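Local structure of Trypsin/chymotrypsin inhibitor (Alocasia macrorrhizos, 5YCZ) at residues K107-H112 with E143-R148; V135-T140 with G150-L155. The protein inhibits the serine proteases trypsin and chymotrypsin as a homodimeric plant Kunitz-type inhibitor. All blocks are in the same frame, centred on the assembly; numbering follows the deposited sequence.

How the contacts relate
From the N terminus, residues 107-112 come first, in the loop leading to strand 116-120; the chain then runs through strand 131-135 into residues 135-140, continues as 143-148, and returns through 150-155 into strand 153-159. Contact 1 closes the long excursion from 107 to 148, and contact 2 the shorter one from 135 to 155. Because the segments alternate, the two closures cross rather than nest. The Cys138-Cys147 disulfide joins them covalently, and a probable backbone hydrogen bond from His112 to Pro137 adds a second link. Together they tie two loops of the beta-trefoil to the start of strand 153-159.

Contact 1 (K107-H112 with E143-R148); sequences KAIGPH and ERPSCR
Ile109 lies against the backbone and ring of Pro145, and its side chain can be followed outward atom by atom. CB of Ile109 sits at the margin, 4.1 Å from the Pro145 carbonyl O. There the chain forks. CG2, anti to the backbone N, turns to the peptide link between Ser146 and Cys147, where it lies 3.8 Å from Cys147 N. The other branch, CG1, approaches Pro145 O at 3.4 Å and, with chi2 of 162°, extends so that CD1 comes beside the CB-CG bond of Pro145, 3.5 Å from CB. The two side chains cross at about a right angle.

Beyond this apolar patch, Ile109 O accepts a weak, bent hydrogen bond from Cys147 N (3.4 Å). Cys147 SG also borders this carbonyl and lies 4.1 Å from Pro111 CB, so the sulfur that bonds to Cys138 lies against the Ile109-Pro111 backbone.

At the other end, the Arg144 guanidinium has Lys107 CA over the centre of one face, 3.8 Å above its plane. The lysine chain, bent near its end, brings Lys107 NZ to 2.8 Å from Arg144 NH1; both are donors and share no hydrogen bond, and so short an approach of two probably cationic groups is doubtful unless solvent or other charges screen it; Glu61 offers Arg144 a long, weak ion pair.

The whole is a surface contact between two irregular loops, away from the predicted reactive bond. Such strand-connecting loops, one of them braced by disulfides, are characteristic of the beta-trefoil of Kunitz-type plant inhibitors.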
loop_
_atom_site.group_PDB
_atom_site.type_symbol
_atom_site.label_atom_id
_atom_site.label_comp_id
_atom_site.label_asym_id
_atom_site.label_seq_id
_atom_site.Cartn_x
_atom_site.Cartn_y
_atom_site.Cartn_z
ATOM N N LYS A 107 1.041 11.114 -14.854
ATOM C CA LYS A 107 1.086 10.837 -16.280
ATOM C C LYS A 107 1.866 11.889 -17.049
ATOM O O LYS A 107 2.195 11.663 -18.216
ATOM C CB LYS A 107 -0.330 10.740 -16.860
ATOM C CG LYS A 107 -1.253 9.743 -16.186
ATOM C CD LYS A 107 -2.466 9.428 -17.081
ATOM C CE LYS A 107 -2.372 8.040 -17.762
ATOM N NZ LYS A 107 -1.535 7.989 -19.016
ATOM N N ALA A 108 2.199 13.005 -16.407
ATOM C CA ALA A 108 2.713 14.178 -17.092
ATOM C C ALA A 108 4.030 13.882 -17.810
ATOM O O ALA A 108 4.653 12.823 -17.651
ATOM C CB ALA A 108 2.911 15.329 -16.106
ATOM N N ILE A 109 4.432 14.854 -18.632
ATOM C CA ILE A 109 5.685 14.782 -19.369
ATOM C C ILE A 109 6.851 15.200 -18.493
ATOM O O ILE A 109 7.991 14.779 -18.737
ATOM C CB ILE A 109 5.593 15.662 -20.631
ATOM C CG1 ILE A 109 4.453 15.179 -21.534
ATOM C CG2 ILE A 109 6.889 15.660 -21.407
ATOM C CD1 ILE A 109 4.002 16.206 -22.562
ATOM N N GLY A 110 6.591 16.003 -17.464
ATOM C CA GLY A 110 7.624 16.416 -16.548
ATOM C C GLY A 110 8.251 15.250 -15.806
ATOM O O GLY A 110 7.615 14.214 -15.555
ATOM N N PRO A 111 9.517 15.410 -15.429
ATOM C CA PRO A 111 10.168 14.391 -14.606
ATOM C C PRO A 111 9.417 14.226 -13.295
ATOM O O PRO A 111 8.857 15.182 -12.764
ATOM C CB PRO A 111 11.569 14.970 -14.382
ATOM C CG PRO A 111 11.346 16.442 -14.415
ATOM C CD PRO A 111 10.279 16.668 -15.448
ATOM N N HIS A 112 9.399 13.002 -12.775
ATOM C CA HIS A 112 8.660 12.710 -11.550
ATOM C C HIS A 112 9.455 11.737 -10.697
ATOM O O HIS A 112 9.824 10.658 -11.169
ATOM C CB HIS A 112 7.281 12.129 -11.862
ATOM C CG HIS A 112 6.312 12.267 -10.737
ATOM N ND1 HIS A 112 6.100 13.463 -10.087
ATOM C CD2 HIS A 112 5.534 11.351 -10.112
ATOM C CE1 HIS A 112 5.219 13.279 -9.118
ATOM N NE2 HIS A 112 4.858 12.006 -9.111
ATOM N N GLU A 143 3.678 4.689 -23.757
ATOM C CA GLU A 143 3.243 5.226 -25.045
ATOM C C GLU A 143 2.508 6.547 -24.807
ATOM O O GLU A 143 1.293 6.680 -24.982
ATOM C CB GLU A 143 2.390 4.211 -25.794
ATOM C CG GLU A 143 2.602 4.237 -27.305
ATOM C CD GLU A 143 1.354 3.843 -28.092
ATOM O OE1 GLU A 143 0.255 3.787 -27.493
ATOM O OE2 GLU A 143 1.470 3.606 -29.317
ATOM N N ARG A 144 3.284 7.531 -24.373
ATOM C CA ARG A 144 2.812 8.904 -24.268
ATOM C C ARG A 144 4.037 9.807 -24.241
ATOM O O ARG A 144 5.167 9.327 -24.065
ATOM C CB ARG A 144 1.934 9.105 -23.017
ATOM C CG ARG A 144 2.702 9.408 -21.730
ATOM C CD ARG A 144 1.853 9.076 -20.516
ATOM N NE ARG A 144 2.663 8.734 -19.350
ATOM C CZ ARG A 144 2.301 7.854 -18.421
ATOM N NH1 ARG A 144 1.143 7.206 -18.521
ATOM N NH2 ARG A 144 3.105 7.618 -17.392
ATOM N N PRO A 145 3.861 11.110 -24.455
ATOM C CA PRO A 145 5.015 12.013 -24.438
ATOM C C PRO A 145 5.793 11.908 -23.130
ATOM O O PRO A 145 5.213 11.876 -22.042
ATOM C CB PRO A 145 4.377 13.396 -24.610
ATOM C CG PRO A 145 2.904 13.192 -24.305
ATOM C CD PRO A 145 2.624 11.827 -24.803
ATOM N N SER A 146 7.122 11.845 -23.247
ATOM C CA SER A 146 7.997 11.699 -22.092
ATOM C C SER A 146 9.217 12.592 -22.252
ATOM O O SER A 146 9.708 12.785 -23.368
ATOM C CB SER A 146 8.427 10.233 -21.900
ATOM O OG SER A 146 9.300 9.792 -22.930
ATOM N N CYS A 147 9.695 13.148 -21.136
ATOM C CA CYS A 147 10.918 13.941 -21.156
ATOM C C CYS A 147 12.111 13.055 -21.495
ATOM O O CYS A 147 12.123 11.851 -21.216
ATOM C CB CYS A 147 11.149 14.648 -19.813
ATOM S SG CYS A 147 11.068 13.628 -18.267
ATOM N N ARG A 148 13.133 13.668 -22.091
ATOM C CA ARG A 148 14.174 12.905 -22.763
ATOM C C ARG A 148 15.416 12.650 -21.917
ATOM O O ARG A 148 16.181 11.732 -22.232
ATOM C CB ARG A 148 14.575 13.615 -24.061
ATOM C CG ARG A 148 13.802 13.138 -25.295
ATOM C CD ARG A 148 12.361 13.667 -25.310
ATOM N NE ARG A 148 11.591 13.202 -26.469
ATOM C CZ ARG A 148 10.328 13.549 -26.726
ATOM N NH1 ARG A 148 9.679 14.371 -25.907
ATOM N NH2 ARG A 148 9.711 13.071 -27.805
#

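Contact 2 (V135-T140 with G150-L155); sequences VCPCST and GCLGTL
Cys136 and Cys151 are joined by a disulfide, SG to SG at 2.1 Å, and this covalent link holds the two ends of the intervening loop together. Its chi3 of 93° is close to the relaxed right-handed value. In both cysteines SG stands anti to the carbonyl carbon (chi1 -65° for Cys136), which brings the sulfurs together alongside the two backbones, whose CA atoms are 4.1 Å apart.

Two backbone hydrogen bonds follow next to the bridge, toward the sheet. Val135 N donates to Gly153 O at 2.8 Å in a nearly straight bond, while Val135 O receives Leu152 N at 2.7 Å with a more bent N-H. Val135 therefore faces both Leu152 and Gly153, as in a beta bulge where the antiparallel pairing begins. Gly153 takes a positive phi, 137°, as glycine readily does.

The apolar contacts are divided among the branches of Val135. CG1 meets Leu152 CD1 at 3.8 Å, and CG2 meets Leu155 CD2 at 3.6 Å, with the Leu155 side chain lying roughly perpendicular to the valine. Leu152 has a second neighbour: its CG packs 3.8 Å from Pro137 CG, so the leucine touches valine through CD1 and proline through CG.

The pairing joins the end of strand 131-135 to the start of strand 153-159, which are antiparallel neighbours in the sheet. Val135 and Leu152 also reach Ile168 of strand 164-168 and Phe92 of strand 91-93, while Leu155 packs on Leu166 and Ile133, carrying the contact into the buried interior.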
loop_
_atom_site.group_PDB
_atom_site.type_symbol
_atom_site.label_atom_id
_atom_site.label_comp_id
_atom_site.label_asym_id
_atom_site.label_seq_id
_atom_site.Cartn_x
_atom_site.Cartn_y
_atom_site.Cartn_z
ATOM N N VAL A 135 16.799 5.157 -10.571
ATOM C CA VAL A 135 15.946 6.331 -10.415
ATOM C C VAL A 135 15.801 6.993 -11.785
ATOM O O VAL A 135 16.770 7.532 -12.318
ATOM C CB VAL A 135 16.552 7.301 -9.399
ATOM C CG1 VAL A 135 15.559 8.379 -9.031
ATOM C CG2 VAL A 135 17.040 6.530 -8.186
ATOM N N CYS A 136 14.603 6.964 -12.372
ATOM C CA CYS A 136 14.424 7.455 -13.745
ATOM C C CYS A 136 13.273 8.448 -13.830
ATOM O O CYS A 136 12.148 8.086 -14.181
ATOM C CB CYS A 136 14.196 6.303 -14.728
ATOM S SG CYS A 136 15.604 5.182 -14.925
ATOM N N PRO A 137 13.531 9.715 -13.540
ATOM C CA PRO A 137 12.441 10.698 -13.506
ATOM C C PRO A 137 11.622 10.770 -14.778
ATOM O O PRO A 137 10.469 11.209 -14.722
ATOM C CB PRO A 137 13.180 12.013 -13.244
ATOM C CG PRO A 137 14.354 11.602 -12.462
ATOM C CD PRO A 137 14.782 10.262 -13.003
ATOM N N CYS A 138 12.146 10.340 -15.915
ATOM C CA CYS A 138 11.409 10.433 -17.168
ATOM C C CYS A 138 10.783 9.091 -17.507
ATOM O O CYS A 138 11.479 8.071 -17.544
ATOM C CB CYS A 138 12.321 10.886 -18.305
ATOM S SG CYS A 138 12.828 12.590 -18.134
ATOM N N SER A 139 9.478 9.097 -17.774
ATOM C CA SER A 139 8.802 7.851 -18.105
ATOM C C SER A 139 9.463 7.190 -19.305
ATOM O O SER A 139 10.100 7.843 -20.140
ATOM C CB SER A 139 7.321 8.086 -18.391
ATOM O OG SER A 139 6.573 8.230 -17.193
ATOM N N THR A 140 9.323 5.870 -19.362
ATOM C CA THR A 140 9.914 5.081 -20.428
ATOM C C THR A 140 9.169 3.759 -20.519
ATOM O O THR A 140 8.553 3.303 -19.550
ATOM C CB THR A 140 11.405 4.866 -20.190
ATOM O OG1 THR A 140 12.015 4.490 -21.427
ATOM C CG2 THR A 140 11.631 3.793 -19.184
ATOM N N GLY A 150 18.088 11.404 -19.079
ATOM C CA GLY A 150 18.300 10.051 -18.611
ATOM C C GLY A 150 17.938 9.886 -17.150
ATOM O O GLY A 150 17.269 10.719 -16.534
ATOM N N CYS A 151 18.402 8.780 -16.586
ATOM C CA CYS A 151 18.099 8.493 -15.196
ATOM C C CYS A 151 19.085 9.196 -14.265
ATOM O O CYS A 151 20.176 9.616 -14.663
ATOM C CB CYS A 151 18.118 6.994 -14.976
ATOM S SG CYS A 151 17.002 6.173 -16.092
ATOM N N LEU A 152 18.684 9.347 -13.007
ATOM C CA LEU A 152 19.639 9.872 -12.046
ATOM C C LEU A 152 20.727 8.861 -11.759
ATOM O O LEU A 152 21.864 9.255 -11.470
ATOM C CB LEU A 152 18.946 10.268 -10.748
ATOM C CG LEU A 152 17.800 11.273 -10.849
ATOM C CD1 LEU A 152 17.345 11.703 -9.459
ATOM C CD2 LEU A 152 18.207 12.489 -11.708
ATOM N N GLY A 153 20.409 7.562 -11.824
ATOM C CA GLY A 153 21.388 6.525 -11.593
ATOM C C GLY A 153 20.835 5.410 -10.725
ATOM O O GLY A 153 19.634 5.299 -10.492
ATOM N N THR A 154 21.740 4.578 -10.228
ATOM C CA THR A 154 21.399 3.301 -9.619
ATOM C C THR A 154 21.437 3.403 -8.098
ATOM O O THR A 154 22.278 4.113 -7.531
ATOM C CB THR A 154 22.363 2.216 -10.125
ATOM O OG1 THR A 154 22.551 2.370 -11.543
ATOM C CG2 THR A 154 21.792 0.836 -9.885
ATOM N N LEU A 155 20.510 2.696 -7.446
ATOM C CA LEU A 155 20.439 2.684 -5.989
ATOM C C LEU A 155 21.511 1.780 -5.411
ATOM O O LEU A 155 21.675 0.633 -5.847
ATOM C CB LEU A 155 19.068 2.217 -5.517
ATOM C CG LEU A 155 17.906 3.146 -5.851
ATOM C CD1 LEU A 155 16.609 2.655 -5.238
ATOM C CD2 LEU A 155 18.195 4.577 -5.411
#